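Local structure of replicative DNA helicase (Helicobacter pylori, 3GXV) at residues 62-67 against 84-89. The protein probably unwinds duplex DNA at the replication fork as a hexameric, ATP-driven helicase, and interacts with primase. Residues are numbered along the deposited sequence; the frame is centred on the assembly and turned at random.
Sequences IDENFI and AIFAAS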
ATOM      1  N   ILE B  62       0.932  -0.282   2.119  1.00 11.11           N
ATOM      2  CA  ILE B  62       1.318   0.610   3.198  1.00  8.89           C
ATOM      3  C   ILE B  62       0.555   1.896   2.947  1.00  8.62           C
ATOM      4  O   ILE B  62       0.972   2.723   2.149  1.00  7.83           O
ATOM      5  CB  ILE B  62       2.816   0.917   3.182  1.00  8.37           C
ATOM      6  CG1 ILE B  62       3.599  -0.343   3.543  1.00  6.54           C
ATOM      7  CG2 ILE B  62       3.112   2.075   4.135  1.00  4.76           C
ATOM      8  CD1 ILE B  62       5.110  -0.221   3.357  1.00  7.46           C
ATOM      9  N   ASP B  63      -0.584   2.050   3.609  1.00 10.23           N
ATOM     10  CA  ASP B  63      -1.391   3.246   3.432  1.00  9.95           C
ATOM     11  C   ASP B  63      -2.013   3.685   4.749  1.00  8.41           C
ATOM     12  O   ASP B  63      -1.801   3.055   5.786  1.00  8.42           O
ATOM     13  CB  ASP B  63      -2.479   3.006   2.368  1.00  8.31           C
ATOM     14  CG  ASP B  63      -3.377   1.808   2.685  1.00  7.53           C
ATOM     15  OD1 ASP B  63      -3.870   1.720   3.824  1.00  5.89           O
ATOM     16  OD2 ASP B  63      -3.605   0.967   1.782  1.00  6.41           O
ATOM     17  N   GLU B  64      -2.760   4.779   4.702  1.00 10.16           N
ATOM     18  CA  GLU B  64      -3.411   5.309   5.887  1.00 12.83           C
ATOM     19  C   GLU B  64      -4.247   4.237   6.590  1.00 12.36           C
ATOM     20  O   GLU B  64      -4.156   4.071   7.814  1.00 11.08           O
ATOM     21  CB  GLU B  64      -4.294   6.495   5.504  1.00 16.17           C
ATOM     22  CG  GLU B  64      -3.919   7.779   6.226  1.00 20.52           C
ATOM     23  CD  GLU B  64      -4.743   8.968   5.784  1.00 22.20           C
ATOM     24  OE1 GLU B  64      -4.771   9.255   4.571  1.00 23.87           O
ATOM     25  OE2 GLU B  64      -5.357   9.620   6.651  1.00 23.45           O
ATOM     26  N   ASN B  65      -5.051   3.509   5.812  1.00 11.94           N
ATOM     27  CA  ASN B  65      -5.910   2.448   6.352  1.00 10.79           C
ATOM     28  C   ASN B  65      -5.135   1.389   7.121  1.00  9.28           C
ATOM     29  O   ASN B  65      -5.302   1.248   8.322  1.00  8.65           O
ATOM     30  CB  ASN B  65      -6.723   1.785   5.224  1.00  8.42           C
ATOM     31  CG  ASN B  65      -7.385   0.474   5.654  1.00  7.96           C
ATOM     32  OD1 ASN B  65      -7.795   0.320   6.799  1.00  7.10           O
ATOM     33  ND2 ASN B  65      -7.504  -0.467   4.721  1.00  4.85           N
ATOM     34  N   PHE B  66      -4.272   0.652   6.441  1.00  9.36           N
ATOM     35  CA  PHE B  66      -3.527  -0.402   7.109  1.00  9.36           C
ATOM     36  C   PHE B  66      -2.517   0.017   8.168  1.00 11.18           C
ATOM     37  O   PHE B  66      -2.228  -0.753   9.087  1.00  7.45           O
ATOM     38  CB  PHE B  66      -2.875  -1.273   6.057  1.00 10.57           C
ATOM     39  CG  PHE B  66      -3.873  -1.976   5.183  1.00 11.90           C
ATOM     40  CD1 PHE B  66      -4.670  -2.991   5.701  1.00  9.92           C
ATOM     41  CD2 PHE B  66      -4.052  -1.590   3.858  1.00 12.37           C
ATOM     42  CE1 PHE B  66      -5.625  -3.609   4.920  1.00 12.10           C
ATOM     43  CE2 PHE B  66      -5.007  -2.204   3.070  1.00 12.91           C
ATOM     44  CZ  PHE B  66      -5.797  -3.216   3.600  1.00 14.37           C
ATOM     45  N   ILE B  67      -1.987   1.235   8.063  1.00 13.68           N
ATOM     46  CA  ILE B  67      -1.019   1.684   9.052  1.00 14.96           C
ATOM     47  C   ILE B  67      -1.744   1.800  10.373  1.00 14.90           C
ATOM     48  O   ILE B  67      -1.212   1.437  11.414  1.00 15.53           O
ATOM     49  CB  ILE B  67      -0.403   3.054   8.688  1.00 14.61           C
ATOM     50  CG1 ILE B  67       0.540   2.907   7.498  1.00 14.47           C
ATOM     51  CG2 ILE B  67       0.339   3.621   9.882  1.00 14.52           C
ATOM     52  CD1 ILE B  67       1.724   1.999   7.765  1.00 15.25           C
ATOM     53  N   ALA B  84       0.990  14.214  10.013  1.00 22.65           N
ATOM     54  CA  ALA B  84       2.255  14.882   9.732  1.00 23.30           C
ATOM     55  C   ALA B  84       2.958  14.102   8.631  1.00 23.66           C
ATOM     56  O   ALA B  84       3.430  14.665   7.639  1.00 24.42           O
ATOM     57  CB  ALA B  84       3.126  14.914  10.988  1.00 24.56           C
ATOM     58  N   ILE B  85       3.009  12.789   8.810  1.00 20.11           N
ATOM     59  CA  ILE B  85       3.654  11.921   7.847  1.00 17.33           C
ATOM     60  C   ILE B  85       2.894  11.834   6.524  1.00 20.63           C
ATOM     61  O   ILE B  85       3.495  11.995   5.456  1.00 21.07           O
ATOM     62  CB  ILE B  85       3.848  10.524   8.455  1.00 14.20           C
ATOM     63  CG1 ILE B  85       4.801  10.637   9.653  1.00 10.39           C
ATOM     64  CG2 ILE B  85       4.386   9.561   7.408  1.00 12.28           C
ATOM     65  CD1 ILE B  85       4.712   9.506  10.673  1.00  2.81           C
ATOM     66  N   PHE B  86       1.583  11.612   6.585  1.00 19.04           N
ATOM     67  CA  PHE B  86       0.774  11.503   5.369  1.00 20.42           C
ATOM     68  C   PHE B  86       0.637  12.785   4.552  1.00 22.04           C
ATOM     69  O   PHE B  86       0.467  12.731   3.335  1.00 21.88           O
ATOM     70  CB  PHE B  86      -0.628  10.964   5.704  1.00 19.11           C
ATOM     71  CG  PHE B  86      -0.636   9.519   6.146  1.00 13.15           C
ATOM     72  CD1 PHE B  86      -0.284   8.513   5.265  1.00 11.51           C
ATOM     73  CD2 PHE B  86      -0.959   9.180   7.450  1.00 11.98           C
ATOM     74  CE1 PHE B  86      -0.253   7.182   5.674  1.00 12.18           C
ATOM     75  CE2 PHE B  86      -0.932   7.852   7.877  1.00 11.30           C
ATOM     76  CZ  PHE B  86      -0.576   6.849   6.988  1.00 11.11           C
ATOM     77  N   ALA B  87       0.721  13.937   5.213  1.00 29.10           N
ATOM     78  CA  ALA B  87       0.579  15.215   4.520  1.00 33.02           C
ATOM     79  C   ALA B  87       1.880  15.749   3.922  1.00 34.10           C
ATOM     80  O   ALA B  87       1.852  16.522   2.973  1.00 35.87           O
ATOM     81  CB  ALA B  87      -0.029  16.252   5.454  1.00 34.19           C
ATOM     82  N   ALA B  88       3.016  15.338   4.474  1.00 38.53           N
ATOM     83  CA  ALA B  88       4.307  15.784   3.966  1.00 40.08           C
ATOM     84  C   ALA B  88       4.414  15.421   2.492  1.00 39.88           C
ATOM     85  O   ALA B  88       3.864  14.414   2.055  1.00 43.06           O
ATOM     86  CB  ALA B  88       5.432  15.137   4.754  1.00 38.66           C
ATOM     87  N   SER B  89       5.125  16.238   1.724  1.00 35.68           N
ATOM     88  CA  SER B  89       5.271  16.016   0.290  1.00 32.98           C
ATOM     89  C   SER B  89       6.302  14.990  -0.130  1.00 34.30           C
ATOM     90  O   SER B  89       7.480  15.100   0.186  1.00 32.84           O
ATOM     91  CB  SER B  89       5.589  17.339  -0.402  1.00 28.72           C
ATOM     92  OG  SER B  89       4.633  18.329  -0.066  1.00 22.90           O
TER
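F86 reaches from the last turn of helix 79-87 to the first turn of helix 64-69 and lies against E64, a case of an aromatic ring held by the aliphatic part of a charged side chain. One face of the ring is topped by E64 CG, which sits 3.4 Å from the centroid and only 10° off the ring normal, a well-centred CH-pi contact. The carboxylate beyond it is tilted 31° to the ring plane, so the glutamate does not stack flat; its OE2 forms a salt bridge with R68. E64 CG stands off the staggered positions, at a chi1 of -122°, and is carried there over the ring, the chain running on extended past it. The far end of the ring presses on the backbone, with F86 CZ 3.4 Å from E64 CA. From another side I67 meets the ring at its edge, near its plane, where its CG1 is 4.1 Å from F86 CZ. The ring thus fits against the start of a short helix, whose N-cap is D63: its OD1 accepts from F66 N at 2.9 Å, almost in line with the C-O bond. In this all-helical DnaB-type N-terminal domain, the contact joins two helices that both also touch helix 43-57, I67 through F48 and L55 and I85 through N45. No hydrogen bond crosses between the segments, and F86 contributes the larger share of the 166 Å² they bury. F66 turns the other way, with N65 ND2 over one face of its ring, toward the second subunit, where it meets the rings of Y41 and Y42. The remaining carboxylate oxygen of D63, OD2, is hydrogen-bonded to the hydroxyl of that same Y41 of the second subunit, which places the capped turn at the dimer interface.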